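Local coordinates for SCO1/SenC family lipoprotein (Bacillus anthracis, PDB 4HDE), which is a SCO1/SenC family lipoprotein with a thioredoxin-like fold that probably helps deliver copper to cytochrome c oxidase, as its relatives do, at residues 54-67 with 152-166. Residues are numbered along the deposited sequence; the frame is centred on the assembly and turned at random.
Sequences NMAKLQKMAKEEKL and GISNTPYEDIIRDMK
Tyr158 lies as a knob among Asn54, Lys57, Leu58 and Met61 of the neighbouring helix. The Lys57 chain crosses one face of its ring, CD 4.1 Å from the ring centroid, a CH-pi contact, while CG2 of Thr156 covers the opposite face; the selenium of selenomethionine Met61 comes in obliquely, with SE 3.7 Å from Tyr158 CB. Leu58 is the reciprocal knob, set among Tyr158, Ile161, Ile162 and Met165. With chi1 at -179°, Leu58 swings its methyls onto Ile161, CD1 lying 3.8 Å from Ile161 CG2. Farther along, Ile162 CD1 rests 3.9 Å from Ala62 CA, and Leu67, just past the Schellman motif at Lys66, packs on Ile162 and Met165. Polar bonds close both ends. Asn54 ND2 donates to Gly152 O at 2.9 Å, nearly straight (168°), from above the carbonyl plane; one water links Asn54 OD1 to Tyr158 OH, another Asn54 ND2 to Ile153 O. At the other end the extended Lys166 sets NZ 3.1 Å from Glu65 OE1 in a salt bridge. Segments 54-64 and 158-166 thus cross at -46° with knobs-into-holes packing, and both helices lie on the mixed sheet, touching strands 35-40 and 136-140, an arrangement of the thioredoxin-like fold.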
ATOM      1  N   ASN A  54       2.524  -5.144  10.175  1.00 13.26           N
ATOM      2  CA  ASN A  54       3.206  -3.875  10.422  1.00 12.19           C
ATOM      3  C   ASN A  54       2.359  -2.693   9.954  1.00 12.47           C
ATOM      4  O   ASN A  54       2.258  -1.665  10.629  1.00 12.86           O
ATOM      5  CB  ASN A  54       4.580  -3.852   9.755  1.00 14.94           C
ATOM      6  CG  ASN A  54       5.534  -4.864  10.348  1.00 15.80           C
ATOM      7  OD1 ASN A  54       5.343  -5.347  11.464  1.00 17.19           O
ATOM      8  ND2 ASN A  54       6.577  -5.195   9.599  1.00 18.36           N
HETATM    9  N   MSE A  55       1.725  -2.836   8.802  1.00 12.04           N
HETATM   10  CA  MSE A  55       0.825  -1.808   8.346  1.00 11.40           C
HETATM   11  C   MSE A  55      -0.354  -1.648   9.311  1.00 11.45           C
HETATM   12  O   MSE A  55      -0.792  -0.530   9.573  1.00 12.60           O
HETATM   13  CB  MSE A  55       0.356  -2.089   6.920  1.00 13.16           C
HETATM   14  CG  MSE A  55      -0.506  -0.962   6.352  1.00 14.32           C
HETATM   15 SE   MSE A  55      -0.764  -1.008   4.421  0.61 15.06          SE
HETATM   16  CE  MSE A  55       0.909  -0.144   3.890  1.00 18.60           C
ATOM     17  N   ALA A  56      -0.852  -2.751   9.866  1.00 11.99           N
ATOM     18  CA  ALA A  56      -1.922  -2.666  10.863  1.00 12.27           C
ATOM     19  C   ALA A  56      -1.481  -1.927  12.135  1.00 13.13           C
ATOM     20  O   ALA A  56      -2.264  -1.188  12.739  1.00 13.00           O
ATOM     21  CB  ALA A  56      -2.438  -4.048  11.198  1.00 12.78           C
ATOM     22  N   LYS A  57      -0.233  -2.119  12.548  1.00 12.73           N
ATOM     23  CA  LYS A  57       0.289  -1.400  13.707  1.00 12.70           C
ATOM     24  C   LYS A  57       0.332   0.092  13.389  1.00 13.53           C
ATOM     25  O   LYS A  57      -0.074   0.920  14.211  1.00 13.96           O
ATOM     26  CB  LYS A  57       1.674  -1.915  14.086  1.00 13.37           C
ATOM     27  CG  LYS A  57       2.260  -1.209  15.304  1.00 16.61           C
ATOM     28  CD  LYS A  57       3.453  -1.961  15.885  1.00 16.30           C
ATOM     29  CE  LYS A  57       4.149  -1.138  16.963  1.00 18.70           C
ATOM     30  NZ  LYS A  57       3.252  -0.763  18.094  1.00 20.84           N
ATOM     31  N   LEU A  58       0.781   0.435  12.186  1.00 12.77           N
ATOM     32  CA  LEU A  58       0.805   1.821  11.742  1.00 12.87           C
ATOM     33  C   LEU A  58      -0.600   2.410  11.702  1.00 13.18           C
ATOM     34  O   LEU A  58      -0.805   3.554  12.099  1.00 12.80           O
ATOM     35  CB  LEU A  58       1.472   1.921  10.368  1.00 13.31           C
ATOM     36  CG  LEU A  58       1.598   3.316   9.760  1.00 12.93           C
ATOM     37  CD1 LEU A  58       2.348   4.250  10.693  1.00 15.23           C
ATOM     38  CD2 LEU A  58       2.311   3.205   8.430  1.00 15.48           C
ATOM     39  N   GLN A  59      -1.568   1.637  11.217  1.00 11.70           N
ATOM     40  CA  GLN A  59      -2.958   2.069  11.166  1.00 11.40           C
ATOM     41  C   GLN A  59      -3.472   2.417  12.563  1.00 12.65           C
ATOM     42  O   GLN A  59      -4.092   3.464  12.781  1.00 13.27           O
ATOM     43  CB  GLN A  59      -3.824   0.976  10.534  1.00 12.87           C
ATOM     44  CG  GLN A  59      -5.307   1.308  10.474  1.00 13.15           C
ATOM     45  CD  GLN A  59      -6.169   0.132  10.039  1.00 12.99           C
ATOM     46  OE1 GLN A  59      -5.989  -0.999  10.500  1.00 13.00           O
ATOM     47  NE2 GLN A  59      -7.150   0.403   9.180  1.00 13.22           N
ATOM     48  N   LYS A  60      -3.208   1.538  13.526  1.00 12.36           N
ATOM     49  CA  LYS A  60      -3.666   1.737  14.889  1.00 13.52           C
ATOM     50  C   LYS A  60      -2.993   2.966  15.518  1.00 13.11           C
ATOM     51  O   LYS A  60      -3.632   3.774  16.201  1.00 14.26           O
ATOM     52  CB  LYS A  60      -3.379   0.479  15.710  1.00 14.98           C
ATOM     53  CG  LYS A  60      -4.064   0.426  17.050  1.00 20.20           C
ATOM     54  CD  LYS A  60      -3.691  -0.850  17.799  1.00 23.73           C
ATOM     55  CE  LYS A  60      -4.880  -1.429  18.546  1.00 41.74           C
ATOM     56  NZ  LYS A  60      -5.922  -1.928  17.604  1.00 42.48           N
HETATM   57  N   MSE A  61      -1.696   3.108  15.287  1.00 13.47           N
HETATM   58  CA  MSE A  61      -0.952   4.229  15.853  1.00 15.83           C
HETATM   59  C   MSE A  61      -1.415   5.555  15.262  1.00 14.48           C
HETATM   60  O   MSE A  61      -1.526   6.559  15.974  1.00 14.58           O
HETATM   61  CB  MSE A  61       0.549   4.027  15.641  1.00 15.80           C
HETATM   62  CG  MSE A  61       1.129   2.888  16.473  1.00 14.82           C
HETATM   63 SE   MSE A  61       3.011   2.536  16.127  0.64 19.71          SE
HETATM   64  CE  MSE A  61       3.799   4.098  17.004  1.00 23.26           C
ATOM     65  N   ALA A  62      -1.687   5.564  13.965  1.00 13.66           N
ATOM     66  CA  ALA A  62      -2.157   6.787  13.321  1.00 13.78           C
ATOM     67  C   ALA A  62      -3.513   7.201  13.876  1.00 13.74           C
ATOM     68  O   ALA A  62      -3.747   8.386  14.137  1.00 15.02           O
ATOM     69  CB  ALA A  62      -2.215   6.610  11.804  1.00 14.58           C
ATOM     70  N   LYS A  63      -4.406   6.234  14.060  1.00 13.46           N
ATOM     71  CA  LYS A  63      -5.722   6.516  14.617  1.00 15.37           C
ATOM     72  C   LYS A  63      -5.582   7.120  16.021  1.00 15.74           C
ATOM     73  O   LYS A  63      -6.261   8.091  16.375  1.00 15.87           O
ATOM     74  CB  LYS A  63      -6.545   5.233  14.677  1.00 18.26           C
ATOM     75  CG  LYS A  63      -7.989   5.464  15.037  1.00 21.43           C
ATOM     76  CD  LYS A  63      -8.710   6.134  13.880  1.00 31.73           C
ATOM     77  CE  LYS A  63     -10.214   6.151  14.092  1.00 40.75           C
ATOM     78  NZ  LYS A  63     -10.931   6.467  12.823  1.00 44.88           N
ATOM     79  N   GLU A  64      -4.700   6.546  16.832  1.00 14.57           N
ATOM     80  CA  GLU A  64      -4.477   7.062  18.180  1.00 15.13           C
ATOM     81  C   GLU A  64      -4.008   8.518  18.175  1.00 15.47           C
ATOM     82  O   GLU A  64      -4.400   9.299  19.034  1.00 17.03           O
ATOM     83  CB  GLU A  64      -3.489   6.177  18.942  1.00 16.68           C
ATOM     84  CG  GLU A  64      -3.210   6.636  20.375  1.00 18.69           C
ATOM     85  CD  GLU A  64      -4.436   6.587  21.276  1.00 23.24           C
ATOM     86  OE1 GLU A  64      -5.267   5.667  21.116  1.00 30.49           O
ATOM     87  OE2 GLU A  64      -4.564   7.466  22.158  1.00 25.88           O
ATOM     88  N   GLU A  65      -3.180   8.867  17.197  1.00 15.97           N
ATOM     89  CA  GLU A  65      -2.684  10.232  17.036  1.00 16.25           C
ATOM     90  C   GLU A  65      -3.703  11.163  16.373  1.00 16.86           C
ATOM     91  O   GLU A  65      -3.417  12.341  16.162  1.00 19.15           O
ATOM     92  CB  GLU A  65      -1.397  10.229  16.207  1.00 18.61           C
ATOM     93  CG  GLU A  65      -0.219   9.516  16.862  1.00 20.08           C
ATOM     94  CD  GLU A  65       0.578  10.418  17.778  1.00 26.93           C
ATOM     95  OE1 GLU A  65       0.104  11.534  18.085  1.00 24.62           O
ATOM     96  OE2 GLU A  65       1.687  10.012  18.191  1.00 29.13           O
ATOM     97  N   LYS A  66      -4.874  10.634  16.029  1.00 16.45           N
ATOM     98  CA  LYS A  66      -5.925  11.411  15.359  1.00 15.66           C
ATOM     99  C   LYS A  66      -5.491  11.879  13.971  1.00 16.52           C
ATOM    100  O   LYS A  66      -5.972  12.896  13.460  1.00 18.60           O
ATOM    101  CB  LYS A  66      -6.414  12.564  16.238  1.00 22.52           C
ATOM    102  CG  LYS A  66      -6.990  12.094  17.571  1.00 23.77           C
ATOM    103  CD  LYS A  66      -7.595  13.249  18.357  1.00 29.85           C
ATOM    104  CE  LYS A  66      -8.025  12.807  19.752  1.00 29.22           C
ATOM    105  NZ  LYS A  66      -8.536  13.945  20.568  1.00 42.49           N
ATOM    106  N   LEU A  67      -4.589  11.121  13.365  1.00 14.89           N
ATOM    107  CA  LEU A  67      -4.201  11.352  11.991  1.00 14.35           C
ATOM    108  C   LEU A  67      -5.209  10.679  11.089  1.00 17.56           C
ATOM    109  O   LEU A  67      -5.580   9.526  11.303  1.00 24.69           O
ATOM    110  CB  LEU A  67      -2.798  10.813  11.717  1.00 15.70           C
ATOM    111  CG  LEU A  67      -1.682  11.639  12.357  1.00 16.85           C
ATOM    112  CD1 LEU A  67      -0.396  10.829  12.460  1.00 18.28           C
ATOM    113  CD2 LEU A  67      -1.449  12.943  11.603  1.00 22.40           C
ATOM    114  N   GLY A 152       8.927  -1.841   5.139  1.00 16.25           N
ATOM    115  CA  GLY A 152       7.719  -2.445   5.667  1.00 16.16           C
ATOM    116  C   GLY A 152       7.963  -3.762   6.374  1.00 16.48           C
ATOM    117  O   GLY A 152       7.028  -4.373   6.880  1.00 19.30           O
ATOM    118  N   ILE A 153       9.214  -4.210   6.417  1.00 17.30           N
ATOM    119  CA  ILE A 153       9.495  -5.553   6.910  1.00 21.39           C
ATOM    120  C   ILE A 153      10.625  -5.610   7.941  1.00 24.31           C
ATOM    121  O   ILE A 153      10.634  -6.476   8.810  1.00 31.22           O
ATOM    122  CB  ILE A 153       9.791  -6.533   5.739  1.00 22.83           C
ATOM    123  CG1 ILE A 153       9.902  -7.970   6.247  1.00 30.89           C
ATOM    124  CG2 ILE A 153      11.058  -6.133   4.997  1.00 26.37           C
ATOM    125  CD1 ILE A 153       8.583  -8.575   6.684  1.00 29.55           C
ATOM    126  N   SER A 154      11.574  -4.692   7.842  1.00 21.97           N
ATOM    127  CA  SER A 154      12.727  -4.703   8.734  1.00 25.15           C
ATOM    128  C   SER A 154      12.833  -3.388   9.495  1.00 20.24           C
ATOM    129  O   SER A 154      13.114  -2.343   8.910  1.00 22.29           O
ATOM    130  CB  SER A 154      14.008  -4.954   7.936  1.00 29.79           C
ATOM    131  OG  SER A 154      15.140  -5.005   8.786  1.00 38.79           O
ATOM    132  N   ASN A 155      12.594  -3.444  10.800  1.00 20.39           N
ATOM    133  CA  ASN A 155      12.662  -2.254  11.637  1.00 18.58           C
ATOM    134  C   ASN A 155      11.831  -1.097  11.087  1.00 16.72           C
ATOM    135  O   ASN A 155      12.325   0.018  10.946  1.00 19.31           O
ATOM    136  CB  ASN A 155      14.117  -1.819  11.809  1.00 21.03           C
ATOM    137  CG  ASN A 155      14.285  -0.761  12.877  1.00 27.86           C
ATOM    138  OD1 ASN A 155      13.454  -0.634  13.781  1.00 25.39           O
ATOM    139  ND2 ASN A 155      15.365   0.001  12.784  1.00 26.11           N
ATOM    140  N   THR A 156      10.579  -1.372  10.753  1.00 15.69           N
ATOM    141  CA  THR A 156       9.685  -0.323  10.281  1.00 14.79           C
ATOM    142  C   THR A 156       9.736   0.872  11.249  1.00 13.93           C
ATOM    143  O   THR A 156       9.514   0.708  12.451  1.00 14.56           O
ATOM    144  CB  THR A 156       8.254  -0.852  10.153  1.00 16.21           C
ATOM    145  OG1 THR A 156       8.229  -1.922   9.199  1.00 17.59           O
ATOM    146  CG2 THR A 156       7.310   0.248   9.703  1.00 15.16           C
ATOM    147  N   PRO A 157      10.054   2.071  10.739  1.00 13.60           N
ATOM    148  CA  PRO A 157      10.279   3.210  11.636  1.00 15.45           C
ATOM    149  C   PRO A 157       8.973   3.943  11.940  1.00 14.15           C
ATOM    150  O   PRO A 157       8.728   5.042  11.415  1.00 13.85           O
ATOM    151  CB  PRO A 157      11.219   4.096  10.824  1.00 16.82           C
ATOM    152  CG  PRO A 157      10.813   3.849   9.409  1.00 17.27           C
ATOM    153  CD  PRO A 157      10.430   2.383   9.349  1.00 15.68           C
ATOM    154  N   TYR A 158       8.163   3.360  12.813  1.00 14.41           N
ATOM    155  CA  TYR A 158       6.811   3.869  13.042  1.00 13.86           C
ATOM    156  C   TYR A 158       6.805   5.335  13.446  1.00 15.64           C
ATOM    157  O   TYR A 158       5.979   6.108  12.967  1.00 15.76           O
ATOM    158  CB  TYR A 158       6.083   3.049  14.100  1.00 14.20           C
ATOM    159  CG  TYR A 158       5.898   1.605  13.693  1.00 14.86           C
ATOM    160  CD1 TYR A 158       4.916   1.242  12.775  1.00 16.20           C
ATOM    161  CD2 TYR A 158       6.700   0.604  14.228  1.00 15.02           C
ATOM    162  CE1 TYR A 158       4.741  -0.068  12.402  1.00 15.99           C
ATOM    163  CE2 TYR A 158       6.535  -0.717  13.847  1.00 17.08           C
ATOM    164  CZ  TYR A 158       5.548  -1.040  12.936  1.00 15.91           C
ATOM    165  OH  TYR A 158       5.369  -2.347  12.555  1.00 17.88           O
ATOM    166  N   GLU A 159       7.723   5.714  14.326  1.00 14.35           N
ATOM    167  CA  GLU A 159       7.783   7.088  14.806  1.00 15.47           C
ATOM    168  C   GLU A 159       8.136   8.079  13.694  1.00 15.45           C
ATOM    169  O   GLU A 159       7.567   9.168  13.638  1.00 16.10           O
ATOM    170  CB  GLU A 159       8.758   7.201  15.981  1.00 17.62           C
ATOM    171  CG  GLU A 159       8.323   6.432  17.216  1.00 18.94           C
ATOM    172  CD  GLU A 159       8.632   4.937  17.148  1.00 19.44           C
ATOM    173  OE1 GLU A 159       9.379   4.505  16.241  1.00 19.91           O
ATOM    174  OE2 GLU A 159       8.127   4.195  18.015  1.00 21.06           O
ATOM    175  N   ASP A 160       9.068   7.707  12.817  1.00 14.95           N
ATOM    176  CA  ASP A 160       9.408   8.517  11.640  1.00 15.70           C
ATOM    177  C   ASP A 160       8.189   8.731  10.750  1.00 14.95           C
ATOM    178  O   ASP A 160       7.925   9.842  10.283  1.00 15.58           O
ATOM    179  CB  ASP A 160      10.491   7.824  10.796  1.00 18.92           C
ATOM    180  CG  ASP A 160      11.903   8.013  11.337  1.00 24.79           C
ATOM    181  OD1 ASP A 160      12.072   8.566  12.438  1.00 22.68           O
ATOM    182  OD2 ASP A 160      12.858   7.583  10.646  1.00 24.45           O
ATOM    183  N   ILE A 161       7.467   7.651  10.479  1.00 13.04           N
ATOM    184  CA  ILE A 161       6.287   7.732   9.623  1.00 13.52           C
ATOM    185  C   ILE A 161       5.221   8.636  10.232  1.00 13.05           C
ATOM    186  O   ILE A 161       4.675   9.500   9.544  1.00 14.70           O
ATOM    187  CB  ILE A 161       5.705   6.340   9.326  1.00 13.40           C
ATOM    188  CG1 ILE A 161       6.779   5.452   8.680  1.00 13.08           C
ATOM    189  CG2 ILE A 161       4.487   6.477   8.410  1.00 14.99           C
ATOM    190  CD1 ILE A 161       6.368   4.005   8.489  1.00 14.57           C
ATOM    191  N   ILE A 162       4.948   8.455  11.518  1.00 13.04           N
ATOM    192  CA  ILE A 162       3.992   9.295  12.225  1.00 14.37           C
ATOM    193  C   ILE A 162       4.402  10.773  12.156  1.00 15.15           C
ATOM    194  O   ILE A 162       3.567  11.650  11.913  1.00 15.75           O
ATOM    195  CB  ILE A 162       3.845   8.835  13.691  1.00 14.55           C
ATOM    196  CG1 ILE A 162       3.131   7.482  13.760  1.00 17.77           C
ATOM    197  CG2 ILE A 162       3.104   9.875  14.514  1.00 16.23           C
ATOM    198  CD1 ILE A 162       1.684   7.529  13.309  1.00 18.29           C
ATOM    199  N   ARG A 163       5.687  11.047  12.388  1.00 14.04           N
ATOM    200  CA  ARG A 163       6.225  12.407  12.312  1.00 15.38           C
ATOM    201  C   ARG A 163       5.952  13.015  10.937  1.00 14.81           C
ATOM    202  O   ARG A 163       5.506  14.162  10.819  1.00 15.50           O
ATOM    203  CB  ARG A 163       7.739  12.381  12.598  1.00 17.20           C
ATOM    204  CG  ARG A 163       8.495  13.687  12.340  1.00 21.21           C
ATOM    205  CD  ARG A 163       9.992  13.426  12.111  1.00 24.09           C
ATOM    206  NE  ARG A 163      10.210  12.614  10.918  1.00 23.63           N
ATOM    207  CZ  ARG A 163      11.298  11.887  10.685  1.00 20.68           C
ATOM    208  NH1 ARG A 163      11.387  11.169   9.570  1.00 21.56           N
ATOM    209  NH2 ARG A 163      12.291  11.863  11.569  1.00 21.61           N
ATOM    210  N   ASP A 164       6.244  12.249   9.900  1.00 14.64           N
ATOM    211  CA  ASP A 164       6.043  12.728   8.536  1.00 14.23           C
ATOM    212  C   ASP A 164       4.559  12.962   8.211  1.00 14.85           C
ATOM    213  O   ASP A 164       4.209  13.939   7.533  1.00 15.60           O
ATOM    214  CB  ASP A 164       6.689  11.764   7.534  1.00 14.40           C
ATOM    215  CG  ASP A 164       8.212  11.721   7.650  1.00 17.85           C
ATOM    216  OD1 ASP A 164       8.814  12.664   8.196  1.00 19.54           O
ATOM    217  OD2 ASP A 164       8.823  10.735   7.171  1.00 19.07           O
HETATM  218  N   MSE A 165       3.690  12.074   8.688  1.00 13.57           N
HETATM  219  CA  MSE A 165       2.253  12.287   8.554  1.00 13.13           C
HETATM  220  C   MSE A 165       1.816  13.571   9.231  1.00 13.81           C
HETATM  221  O   MSE A 165       0.992  14.314   8.691  1.00 15.40           O
HETATM  222  CB  MSE A 165       1.480  11.115   9.150  1.00 16.45           C
HETATM  223  CG  MSE A 165       1.516   9.850   8.345  1.00 16.42           C
HETATM  224 SE   MSE A 165       0.829   8.377   9.393  0.71 17.88          SE
HETATM  225  CE  MSE A 165       0.641   7.101   7.957  1.00 18.63           C
ATOM    226  N   LYS A 166       2.344  13.830  10.425  1.00 15.50           N
ATOM    227  CA  LYS A 166       1.994  15.051  11.134  1.00 17.18           C
ATOM    228  C   LYS A 166       2.416  16.284  10.353  1.00 16.77           C
ATOM    229  O   LYS A 166       1.686  17.261  10.301  1.00 19.30           O
ATOM    230  CB  LYS A 166       2.608  15.073  12.531  1.00 18.04           C
ATOM    231  CG  LYS A 166       1.959  14.095  13.485  1.00 19.58           C
ATOM    232  CD  LYS A 166       2.532  14.235  14.879  1.00 26.55           C
ATOM    233  CE  LYS A 166       1.818  13.319  15.857  1.00 29.39           C
ATOM    234  NZ  LYS A 166       2.365  13.457  17.231  1.00 40.34           N
TER
HETATM  235  O   HOH W   1       7.359  -4.035  13.348  1.00 28.84           O
HETATM  236  O   HOH W   2       8.892  -6.884  10.615  1.00 37.67           O